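Local structure of C-type lectin domain family 4, member a4 (Mus musculus, 3VYK) at residues Y61-L66 with W110-I115; K8-H13 with S44-D49; E27-C32 with A37-I42; W73-I76 with P80-K83. The protein binds N-glycans carrying a bisecting N-acetylglucosamine in a calcium-dependent manner through its C-type lectin domain, as an inhibitory receptor of dendritic cells. One frame throughout, in Å; residues are numbered along the deposited sequence.

Contact 1: Y61-L66 with W110-I115; sequences YFIGLL and WGWNDI. With CA (calcium ion), chain C; MAN (alpha-D-mannopyranose), chain B; NAG (2-acetamido-2-deoxy-beta-D-glucopyranose), chain D; SO4 (sulfate ion), chain E.
Beside Trp112 and Ile115, which pack against Ile63, Leu65 and Phe62, Asp114 of the same strand makes the shortest polar bond here, from OD1 to calcium at 2.3 Å, while its OD2 forms a salt bridge with Arg71. The backbone O of Asp114 reaches the same ion at 2.4 Å. Trp112, Asn113 and Asp114 are the WND motif of C-type lectins, while residues 62-65 read Phe-Ile-Gly-Leu, a variant of the family's WIGL motif. The side chain of Asn113 also ligates calcium, Glu92, Asn94 and Glu98 add protein ligands from the long loop, and mannose completes the shell with O3 and O4. The negative charges of the acids suit a divalent ion, and its charge would in turn polarise the two sugar hydroxyls.

The same strand that supplies Asn113 and Asp114 to the metal turns Trp112 toward 61-66, where its broad indole suits two aliphatic neighbours. Ile63 CD1 sits over one indole face in a CH-pi contact, 4.1 Å from the centroid of the five-membered ring and 12° off its normal. Ile63 CG1 lies between the backbone N and the carbonyl carbon (chi1 68°), which sends CD1 to that face. Leu65 CD2 meets the six-membered ring 3.8 Å from Trp112 CZ3, and Gln48 OE1 accepts from the buried Trp112 NE1. Ile115, branched at CB, serves both sides: its CD1 lies 3.6 Å from Phe62 CE1, while its CG2 approaches O5 of the bound N-acetylglucosamine at 3.6 Å.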
# COMPACT_ATOMS: atom_id res chain seq x y z
N TYR A 61 -2.63 -2.41 -5.84
CA TYR A 61 -1.40 -2.58 -5.07
C TYR A 61 -1.67 -2.59 -3.58
O TYR A 61 -2.15 -1.60 -3.02
CB TYR A 61 -0.40 -1.46 -5.41
CG TYR A 61 -0.02 -1.41 -6.87
CD1 TYR A 61 1.17 -1.97 -7.30
CD2 TYR A 61 -0.84 -0.78 -7.82
CE1 TYR A 61 1.54 -1.94 -8.65
CE2 TYR A 61 -0.49 -0.74 -9.17
CZ TYR A 61 0.71 -1.32 -9.56
OH TYR A 61 1.09 -1.29 -10.89
N PHE A 62 -1.34 -3.70 -2.92
CA PHE A 62 -1.46 -3.78 -1.47
C PHE A 62 -0.55 -2.76 -0.80
O PHE A 62 0.61 -2.55 -1.23
CB PHE A 62 -1.09 -5.17 -0.95
CG PHE A 62 -2.21 -6.17 -1.01
CD1 PHE A 62 -3.42 -5.92 -0.36
CD2 PHE A 62 -2.03 -7.37 -1.67
CE1 PHE A 62 -4.46 -6.84 -0.40
CE2 PHE A 62 -3.07 -8.30 -1.71
CZ PHE A 62 -4.28 -8.04 -1.07
N ILE A 63 -1.07 -2.15 0.26
CA ILE A 63 -0.28 -1.31 1.16
C ILE A 63 -0.30 -1.91 2.55
O ILE A 63 -1.01 -2.89 2.80
CB ILE A 63 -0.77 0.15 1.15
CG1 ILE A 63 -2.16 0.28 1.77
CG2 ILE A 63 -0.72 0.70 -0.28
CD1 ILE A 63 -2.68 1.71 1.90
N GLY A 64 0.47 -1.35 3.47
CA GLY A 64 0.62 -1.92 4.80
C GLY A 64 -0.42 -1.48 5.82
O GLY A 64 -0.07 -1.23 6.98
N LEU A 65 -1.68 -1.39 5.40
CA LEU A 65 -2.76 -0.91 6.25
C LEU A 65 -3.77 -2.03 6.47
O LEU A 65 -4.21 -2.65 5.51
CB LEU A 65 -3.45 0.30 5.59
CG LEU A 65 -4.44 1.08 6.46
CD1 LEU A 65 -3.75 1.70 7.67
CD2 LEU A 65 -5.16 2.15 5.63
N LEU A 66 -4.12 -2.26 7.73
CA LEU A 66 -5.01 -3.38 8.10
C LEU A 66 -6.11 -2.95 9.05
O LEU A 66 -5.90 -2.11 9.90
CB LEU A 66 -4.20 -4.47 8.80
CG LEU A 66 -3.06 -5.09 8.00
CD1 LEU A 66 -2.22 -5.95 8.92
CD2 LEU A 66 -3.60 -5.91 6.84
N TRP A 110 -6.74 7.99 -8.46
CA TRP A 110 -6.18 7.00 -7.53
C TRP A 110 -6.79 7.11 -6.16
O TRP A 110 -7.18 8.18 -5.73
CB TRP A 110 -4.68 7.19 -7.41
CG TRP A 110 -3.93 6.76 -8.63
CD1 TRP A 110 -3.39 7.58 -9.62
CD2 TRP A 110 -3.59 5.40 -9.02
NE1 TRP A 110 -2.76 6.83 -10.57
CE2 TRP A 110 -2.84 5.51 -10.28
CE3 TRP A 110 -3.83 4.13 -8.49
CZ2 TRP A 110 -2.36 4.39 -10.96
CZ3 TRP A 110 -3.34 3.01 -9.17
CH2 TRP A 110 -2.62 3.14 -10.38
N GLY A 111 -6.85 5.98 -5.46
CA GLY A 111 -7.35 5.99 -4.09
C GLY A 111 -7.23 4.64 -3.42
O GLY A 111 -6.77 3.67 -4.03
N TRP A 112 -7.66 4.60 -2.17
CA TRP A 112 -7.61 3.38 -1.38
C TRP A 112 -8.95 2.69 -1.36
O TRP A 112 -10.00 3.33 -1.27
CB TRP A 112 -7.25 3.68 0.07
CG TRP A 112 -5.93 4.35 0.32
CD1 TRP A 112 -4.88 4.58 -0.57
CD2 TRP A 112 -5.47 4.85 1.61
NE1 TRP A 112 -3.84 5.23 0.08
CE2 TRP A 112 -4.13 5.39 1.40
CE3 TRP A 112 -6.03 4.91 2.89
CZ2 TRP A 112 -3.40 5.99 2.43
CZ3 TRP A 112 -5.29 5.50 3.91
CH2 TRP A 112 -4.00 6.01 3.69
N ASN A 113 -8.91 1.36 -1.39
CA ASN A 113 -10.12 0.54 -1.29
C ASN A 113 -9.84 -0.63 -0.38
O ASN A 113 -8.81 -1.29 -0.52
CB ASN A 113 -10.54 0.04 -2.68
CG ASN A 113 -11.69 -0.96 -2.63
OD1 ASN A 113 -12.60 -0.86 -1.80
ND2 ASN A 113 -11.65 -1.91 -3.56
N ASP A 114 -10.74 -0.88 0.57
CA ASP A 114 -10.65 -2.12 1.34
C ASP A 114 -11.08 -3.30 0.47
O ASP A 114 -12.09 -3.23 -0.27
CB ASP A 114 -11.44 -2.07 2.66
CG ASP A 114 -12.94 -1.85 2.48
OD1 ASP A 114 -13.36 -1.24 1.46
OD2 ASP A 114 -13.68 -2.27 3.40
N ILE A 115 -10.26 -4.35 0.57
CA ILE A 115 -10.47 -5.62 -0.16
C ILE A 115 -10.15 -6.84 0.73
O ILE A 115 -9.53 -6.71 1.79
CB ILE A 115 -9.64 -5.70 -1.46
CG1 ILE A 115 -8.13 -5.84 -1.19
CG2 ILE A 115 -9.94 -4.51 -2.38
CD1 ILE A 115 -7.41 -6.49 -2.35
CA CA C . -14.18 -2.09 -0.55
C1 MAN B . -15.78 -4.27 -5.70
C2 MAN B . -14.65 -4.39 -4.68
C3 MAN B . -15.03 -3.71 -3.36
C4 MAN B . -15.44 -2.27 -3.64
C5 MAN B . -16.59 -2.25 -4.68
C6 MAN B . -17.02 -0.82 -5.04
O2 MAN B . -13.51 -3.74 -5.22
O3 MAN B . -14.00 -3.60 -2.38
O4 MAN B . -15.73 -1.73 -2.35
O5 MAN B . -16.17 -2.92 -5.86
O6 MAN B . -18.16 -0.89 -5.88
C1 NAG D . -12.68 -4.56 -6.04
C2 NAG D . -11.82 -3.62 -6.89
C3 NAG D . -10.80 -4.39 -7.74
C4 NAG D . -10.05 -5.40 -6.87
C5 NAG D . -11.00 -6.25 -6.03
C6 NAG D . -10.28 -7.14 -5.03
C7 NAG D . -13.02 -1.53 -7.36
C8 NAG D . -14.04 -0.85 -8.22
N2 NAG D . -12.74 -2.80 -7.67
O3 NAG D . -9.88 -3.48 -8.30
O4 NAG D . -9.26 -6.24 -7.69
O5 NAG D . -11.84 -5.41 -5.27
O6 NAG D . -9.88 -8.37 -5.59
O7 NAG D . -12.51 -0.94 -6.40
S SO4 E . -5.18 11.48 -8.68
O1 SO4 E . -3.74 11.37 -8.34
O2 SO4 E . -5.60 10.24 -9.38
O3 SO4 E . -5.42 12.65 -9.55
O4 SO4 E . -5.98 11.60 -7.43

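Contact 2: K8-H13 with S44-D49; sequences KPFVSH and SQAEQD
Phe10 spans the gap to Ala46 and Glu47, on the first turn of helix 45-53. At its root, CB points to the helix, and CG stands anti to the backbone N (chi1 -177°), which extends the ring outward from its hairpin. Midway along, Val11 CG2 lies 4.1 Å above the ring plane, over its centre. Farther out, CE2 meets Glu47 CG at 3.8 Å, and this methylene lies at the ring edge. At the tip, CZ is 3.7 Å from Ala46 O and 3.9 Å from Ala46 CB, so a residue as small as alanine lets the phenyl come close to the helix backbone.

Beyond the Glu47 methylene the carboxylate turns back on the helix start. Ser44, the N-cap, accepts from Glu47 N at OG (3.1 Å), and the same hydroxyl donates to Glu47 OE2 at 2.9 Å, from above the carboxylate plane. OE1 takes the backbone N-H of His43.

A type II' turn from Phe10 to His13 joins strands 8-10 and 13-19. Phe50, one turn along helix 45-53 from Ala46, stacks its ring on Phe10, so this N-terminal hairpin packs against the first two turns of the helix, far from the calcium site.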
# COMPACT_ATOMS: atom_id res chain seq x y z
N LYS A 8 13.01 2.97 -6.24
CA LYS A 8 12.87 4.42 -6.44
C LYS A 8 13.01 5.18 -5.12
O LYS A 8 12.36 4.83 -4.13
CB LYS A 8 11.50 4.75 -7.07
CG LYS A 8 11.27 4.22 -8.49
CD LYS A 8 12.04 5.05 -9.51
CE LYS A 8 11.57 4.77 -10.93
NZ LYS A 8 10.46 5.66 -11.38
N PRO A 9 13.85 6.23 -5.09
CA PRO A 9 14.02 7.00 -3.86
C PRO A 9 12.97 8.07 -3.68
O PRO A 9 12.53 8.69 -4.65
CB PRO A 9 15.39 7.65 -4.05
CG PRO A 9 15.49 7.85 -5.52
CD PRO A 9 14.77 6.68 -6.15
N PHE A 10 12.59 8.29 -2.43
CA PHE A 10 11.75 9.43 -2.10
C PHE A 10 12.11 9.84 -0.69
O PHE A 10 11.72 9.19 0.29
CB PHE A 10 10.26 9.11 -2.25
CG PHE A 10 9.35 10.28 -1.99
CD1 PHE A 10 9.28 11.35 -2.88
CD2 PHE A 10 8.54 10.31 -0.85
CE1 PHE A 10 8.43 12.42 -2.63
CE2 PHE A 10 7.70 11.38 -0.60
CZ PHE A 10 7.64 12.44 -1.50
N VAL A 11 12.88 10.93 -0.62
CA VAL A 11 13.39 11.51 0.64
C VAL A 11 14.17 10.46 1.44
O VAL A 11 15.25 10.06 1.02
CB VAL A 11 12.31 12.28 1.44
CG1 VAL A 11 12.95 13.17 2.50
CG2 VAL A 11 11.48 13.16 0.50
N SER A 12 13.61 9.98 2.55
CA SER A 12 14.33 9.06 3.43
C SER A 12 14.11 7.58 3.13
O SER A 12 14.71 6.73 3.78
CB SER A 12 13.94 9.33 4.89
OG SER A 12 12.55 9.15 5.09
N HIS A 13 13.26 7.26 2.14
CA HIS A 13 12.92 5.87 1.84
C HIS A 13 13.20 5.45 0.42
O HIS A 13 13.34 6.29 -0.49
CB HIS A 13 11.45 5.59 2.13
CG HIS A 13 11.08 5.68 3.59
ND1 HIS A 13 10.60 6.81 4.15
CD2 HIS A 13 11.12 4.72 4.60
CE1 HIS A 13 10.35 6.58 5.45
NE2 HIS A 13 10.67 5.31 5.73
N SER A 44 1.66 10.93 4.11
CA SER A 44 1.37 12.24 3.53
C SER A 44 0.86 12.10 2.12
O SER A 44 1.06 11.07 1.46
CB SER A 44 2.63 13.12 3.51
OG SER A 44 3.62 12.57 2.63
N GLN A 45 0.20 13.16 1.63
CA GLN A 45 -0.18 13.22 0.22
C GLN A 45 1.04 13.20 -0.70
O GLN A 45 0.99 12.63 -1.77
CB GLN A 45 -1.08 14.41 -0.13
CG GLN A 45 -1.58 14.29 -1.56
CD GLN A 45 -2.70 15.24 -1.93
OE1 GLN A 45 -2.88 15.56 -3.13
NE2 GLN A 45 -3.46 15.68 -0.95
N ALA A 46 2.14 13.83 -0.27
CA ALA A 46 3.38 13.76 -1.05
C ALA A 46 3.78 12.32 -1.30
O ALA A 46 4.08 11.97 -2.42
CB ALA A 46 4.50 14.53 -0.38
N GLU A 47 3.78 11.50 -0.25
CA GLU A 47 4.09 10.08 -0.40
C GLU A 47 3.07 9.37 -1.29
O GLU A 47 3.46 8.64 -2.20
CB GLU A 47 4.15 9.38 0.95
CG GLU A 47 5.31 9.81 1.83
CD GLU A 47 5.02 9.47 3.27
OE1 GLU A 47 4.82 8.28 3.56
OE2 GLU A 47 4.97 10.41 4.09
N GLN A 48 1.78 9.58 -1.02
CA GLN A 48 0.71 9.01 -1.85
C GLN A 48 0.90 9.34 -3.34
O GLN A 48 0.90 8.44 -4.17
CB GLN A 48 -0.66 9.51 -1.37
CG GLN A 48 -1.82 9.10 -2.26
CD GLN A 48 -2.26 7.66 -2.07
OE1 GLN A 48 -1.75 6.95 -1.21
NE2 GLN A 48 -3.21 7.23 -2.90
N ASP A 49 1.11 10.62 -3.66
CA ASP A 49 1.27 11.05 -5.05
C ASP A 49 2.57 10.54 -5.69
O ASP A 49 2.61 10.22 -6.88
CB ASP A 49 1.19 12.58 -5.16
CG ASP A 49 -0.22 13.12 -4.96
OD1 ASP A 49 -1.20 12.35 -5.01
OD2 ASP A 49 -0.36 14.34 -4.75

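Contact 3: E27-C32 with A37-I42; sequences ESEEKC and AHLVVI
Two hydrogen bonds tie Glu29 and Cys32 of the first helix of the C-type lectin domain to the chain that returns after it. In the first, the Leu39 N-H donates to Glu29 OE1 at 2.8 Å, nearly straight at 168°, and it uses the syn lone pair of the carboxylate. Glutamate has the length for this: CG trails away from the backbone N (chi1 174°) and the chain bends at chi2 (60°), which folds the carboxylate over to the strand. In the second, Ala37 N donates to Cys32 O at 2.9 Å, from above the carbonyl plane, and links a carbonyl near the helix C terminus to the incoming segment. A third bond stays within 37-42, where His38 ND1 donates to Leu39 O (2.7 Å), the acceptor lying close to the imidazole plane.

Apolar contacts lie beside these bonds. Leu39 divides its methyls: CD1 lies 3.8 Å from Glu29 CB, whereas CD2 meets Cys32 SG at 3.7 Å and also reaches Ser28 CB. Cys32 CB rests on the backbone of His38, 3.7 Å from its CA. Ala37, whose CB lies 3.4 Å from Cys32 O, is small enough for the chain to pass this close to the helix end.

The covalent link is the disulfide from Cys32 to Cys125, which joins helix 25-34 to strand 121-128. The short strand 38-39 pairs antiparallel with that same strand, His38 bonding to Gln126 through the backbone, so helix 25-34, strand 38-39 and strand 121-128 meet along one seam.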
# COMPACT_ATOMS: atom_id res chain seq x y z
N GLU A 27 1.32 -13.04 1.72
CA GLU A 27 2.41 -13.43 0.82
C GLU A 27 3.19 -12.21 0.33
O GLU A 27 4.42 -12.27 0.20
CB GLU A 27 1.88 -14.25 -0.36
CG GLU A 27 1.39 -15.65 -0.00
CD GLU A 27 0.54 -16.28 -1.10
OE1 GLU A 27 0.03 -15.56 -1.99
OE2 GLU A 27 0.36 -17.52 -1.06
N SER A 28 2.48 -11.12 0.06
CA SER A 28 3.11 -9.85 -0.35
C SER A 28 4.02 -9.28 0.73
O SER A 28 5.14 -8.85 0.44
CB SER A 28 2.03 -8.82 -0.72
OG SER A 28 1.31 -9.25 -1.85
N GLU A 29 3.53 -9.26 1.97
CA GLU A 29 4.34 -8.80 3.09
C GLU A 29 5.58 -9.68 3.27
O GLU A 29 6.65 -9.16 3.59
CB GLU A 29 3.53 -8.72 4.38
CG GLU A 29 4.32 -8.39 5.65
CD GLU A 29 5.06 -7.06 5.63
OE1 GLU A 29 4.87 -6.25 4.69
OE2 GLU A 29 5.84 -6.81 6.57
N GLU A 30 5.44 -10.98 3.02
CA GLU A 30 6.57 -11.91 3.07
C GLU A 30 7.62 -11.58 2.00
O GLU A 30 8.82 -11.57 2.29
CB GLU A 30 6.06 -13.36 2.94
CG GLU A 30 7.12 -14.44 3.06
CD GLU A 30 6.60 -15.83 2.70
OE1 GLU A 30 5.39 -15.98 2.41
OE2 GLU A 30 7.41 -16.79 2.70
N LYS A 31 7.17 -11.28 0.78
CA LYS A 31 8.07 -10.88 -0.30
C LYS A 31 8.84 -9.61 0.06
O LYS A 31 10.05 -9.53 -0.16
CB LYS A 31 7.33 -10.68 -1.62
CG LYS A 31 6.80 -11.96 -2.24
CD LYS A 31 6.11 -11.68 -3.56
CE LYS A 31 5.45 -12.92 -4.12
NZ LYS A 31 5.03 -12.72 -5.54
N CYS A 32 8.15 -8.62 0.62
CA CYS A 32 8.83 -7.39 1.03
C CYS A 32 9.85 -7.69 2.12
O CYS A 32 10.98 -7.19 2.09
CB CYS A 32 7.83 -6.33 1.54
SG CYS A 32 6.66 -5.66 0.32
N ALA A 37 12.37 -5.22 3.67
CA ALA A 37 11.41 -4.13 3.53
C ALA A 37 10.05 -4.53 4.12
O ALA A 37 9.91 -5.62 4.67
CB ALA A 37 11.27 -3.76 2.07
N HIS A 38 9.06 -3.65 4.01
CA HIS A 38 7.69 -3.97 4.42
C HIS A 38 6.72 -3.32 3.47
O HIS A 38 7.08 -2.39 2.75
CB HIS A 38 7.42 -3.51 5.86
CG HIS A 38 7.67 -2.03 6.08
ND1 HIS A 38 6.75 -1.08 5.77
CD2 HIS A 38 8.78 -1.35 6.58
CE1 HIS A 38 7.25 0.14 6.06
NE2 HIS A 38 8.49 -0.03 6.56
N LEU A 39 5.47 -3.79 3.47
CA LEU A 39 4.45 -3.13 2.66
C LEU A 39 4.35 -1.66 3.04
O LEU A 39 4.49 -1.29 4.22
CB LEU A 39 3.09 -3.85 2.77
CG LEU A 39 3.02 -5.18 2.00
CD1 LEU A 39 1.78 -5.94 2.44
CD2 LEU A 39 3.00 -4.97 0.50
N VAL A 40 4.12 -0.82 2.03
CA VAL A 40 4.26 0.63 2.20
C VAL A 40 3.33 1.24 3.25
O VAL A 40 2.16 0.86 3.38
CB VAL A 40 4.14 1.34 0.84
CG1 VAL A 40 2.72 1.26 0.28
CG2 VAL A 40 4.62 2.78 0.93
N VAL A 41 3.88 2.17 4.02
CA VAL A 41 3.16 2.90 5.04
C VAL A 41 3.16 4.36 4.59
O VAL A 41 4.22 4.94 4.38
CB VAL A 41 3.85 2.73 6.41
CG1 VAL A 41 3.32 3.72 7.43
CG2 VAL A 41 3.68 1.29 6.91
N ILE A 42 1.97 4.94 4.42
CA ILE A 42 1.83 6.23 3.73
C ILE A 42 1.43 7.31 4.72
O ILE A 42 0.36 7.23 5.33
CB ILE A 42 0.79 6.10 2.60
CG1 ILE A 42 1.23 5.02 1.60
CG2 ILE A 42 0.62 7.43 1.87
CD1 ILE A 42 0.16 4.64 0.60

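Contact 4: W73-I76 with P80-K83; sequences WRWI and PYNK
An aromatic cluster marks the place where strand 73-75 leads into the long loop region of the C-type lectin domain: Tyr81, from that loop, packs against both Trp73 and Trp75. Its ring is seated on Trp73 CB, which stands over the ring centre, 3.7 Å from the centroid and 13° off the normal, a CH-pi contact. With chi1 at -177°, Tyr81 lays its phenol alongside Trp73, both side chains pointing the same way, with Tyr81 CB 3.4 Å from Trp73 O. Arg74 NH1 donates a hydrogen bond to that carbonyl, 2.7 Å from Trp73 O.

Trp75 approaches differently. Its side chain runs at about a right angle to Tyr81, and its NE1 comes to the edge of the phenol ring, 3.7 Å from CD1. Pro80 O lies at the indole edge, near the ring plane, 3.6 Å from Trp75 CD1. The polar end of Trp75 is satisfied by a water, which accepts from NE1 at 2.8 Å and from Asn82 N at 2.9 Å, bridging strand and loop.

Tyrosine suits the position because its flat face meets a methylene while its hydroxyl can pair with a polar group, here Trp88 NE1. Trp73 also touches Asp114, a calcium ligand. The cluster sits where the chain leaves the sheet for the long loop region, the element that in C-type lectins carries much of the calcium and sugar site.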
# COMPACT_ATOMS: atom_id res chain seq x y z
N TRP A 73 -8.17 1.14 11.60
CA TRP A 73 -7.08 0.99 10.63
C TRP A 73 -5.75 1.19 11.30
O TRP A 73 -5.56 2.16 12.04
CB TRP A 73 -7.25 1.95 9.44
CG TRP A 73 -8.56 1.67 8.75
CD1 TRP A 73 -9.76 2.37 8.88
CD2 TRP A 73 -8.88 0.53 7.87
NE1 TRP A 73 -10.76 1.78 8.13
CE2 TRP A 73 -10.29 0.67 7.51
CE3 TRP A 73 -8.15 -0.54 7.36
CZ2 TRP A 73 -10.92 -0.24 6.67
CZ3 TRP A 73 -8.80 -1.45 6.51
CH2 TRP A 73 -10.15 -1.29 6.18
N ARG A 74 -4.84 0.26 11.06
CA ARG A 74 -3.52 0.28 11.70
C ARG A 74 -2.41 -0.04 10.70
O ARG A 74 -2.54 -0.94 9.88
CB ARG A 74 -3.46 -0.70 12.89
CG ARG A 74 -4.48 -0.45 13.98
CD ARG A 74 -4.17 0.84 14.73
NE ARG A 74 -5.11 1.10 15.83
CZ ARG A 74 -6.19 1.87 15.74
NH1 ARG A 74 -6.50 2.48 14.60
NH2 ARG A 74 -6.98 2.04 16.79
N TRP A 75 -1.33 0.73 10.76
CA TRP A 75 -0.17 0.48 9.91
C TRP A 75 0.64 -0.65 10.46
O TRP A 75 0.74 -0.81 11.68
CB TRP A 75 0.72 1.72 9.83
CG TRP A 75 0.08 2.87 9.10
CD1 TRP A 75 -0.34 4.09 9.63
CD2 TRP A 75 -0.27 2.92 7.67
NE1 TRP A 75 -0.89 4.88 8.65
CE2 TRP A 75 -0.87 4.23 7.45
CE3 TRP A 75 -0.12 2.05 6.60
CZ2 TRP A 75 -1.32 4.63 6.19
CZ3 TRP A 75 -0.58 2.46 5.34
CH2 TRP A 75 -1.17 3.71 5.14
N ILE A 76 1.24 -1.42 9.57
CA ILE A 76 2.00 -2.61 9.97
C ILE A 76 3.29 -2.31 10.74
O ILE A 76 3.80 -3.19 11.45
CB ILE A 76 2.29 -3.56 8.79
CG1 ILE A 76 3.11 -2.85 7.70
CG2 ILE A 76 0.97 -4.16 8.29
CD1 ILE A 76 3.52 -3.75 6.55
N PRO A 80 1.52 5.73 13.99
CA PRO A 80 0.11 6.09 14.17
C PRO A 80 -0.63 6.32 12.85
O PRO A 80 -0.07 6.89 11.90
CB PRO A 80 0.17 7.38 14.99
CG PRO A 80 1.52 7.38 15.62
CD PRO A 80 2.42 6.69 14.64
N TYR A 81 -1.88 5.84 12.80
CA TYR A 81 -2.77 6.13 11.69
C TYR A 81 -3.25 7.57 11.81
O TYR A 81 -3.97 7.91 12.75
CB TYR A 81 -3.95 5.16 11.72
CG TYR A 81 -4.93 5.29 10.59
CD1 TYR A 81 -4.58 4.91 9.29
CD2 TYR A 81 -6.22 5.76 10.82
CE1 TYR A 81 -5.50 5.01 8.25
CE2 TYR A 81 -7.15 5.85 9.78
CZ TYR A 81 -6.77 5.47 8.51
OH TYR A 81 -7.68 5.57 7.47
N ASN A 82 -2.81 8.41 10.87
CA ASN A 82 -3.12 9.83 10.87
C ASN A 82 -4.32 10.10 9.98
O ASN A 82 -4.21 10.05 8.75
CB ASN A 82 -1.90 10.62 10.38
CG ASN A 82 -2.10 12.13 10.47
OD1 ASN A 82 -3.16 12.61 10.90
ND2 ASN A 82 -1.07 12.88 10.09
N LYS A 83 -5.44 10.43 10.61
CA LYS A 83 -6.70 10.70 9.89
C LYS A 83 -6.60 11.90 8.95
O LYS A 83 -7.43 12.04 8.05
CB LYS A 83 -7.86 10.89 10.88
CG LYS A 83 -8.26 9.62 11.61
CD LYS A 83 -9.44 9.85 12.55
CE LYS A 83 -9.08 10.75 13.73
NZ LYS A 83 -8.12 10.11 14.68
O HOH W 1 -0.90 7.68 8.75

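In the fold
From the N terminus, the hairpin of contact 2 waits for helix 45-53, and the loop it closes contains the shorter one of contact 3, where helix 25-34 meets 37-42. Contact 1 then closes a second, later loop, from strand 61-67 to strand 109-115, and contact 4 lies within that one; no loops cross. The two halves are stitched together in the core. Gly64 N bonds to Val40 O, joining contacts 1 and 3, while Trp112 NE1 bonds to Gln48 OE1, joining contacts 1 and 2. Strands 61-67 and 73-75 are sheet neighbours, and Ile76 reaches back to Glu29 and Leu39. Helices 25-34 and 45-53 both pack on the sheet whose strand 109-115 supplies part of the calcium site.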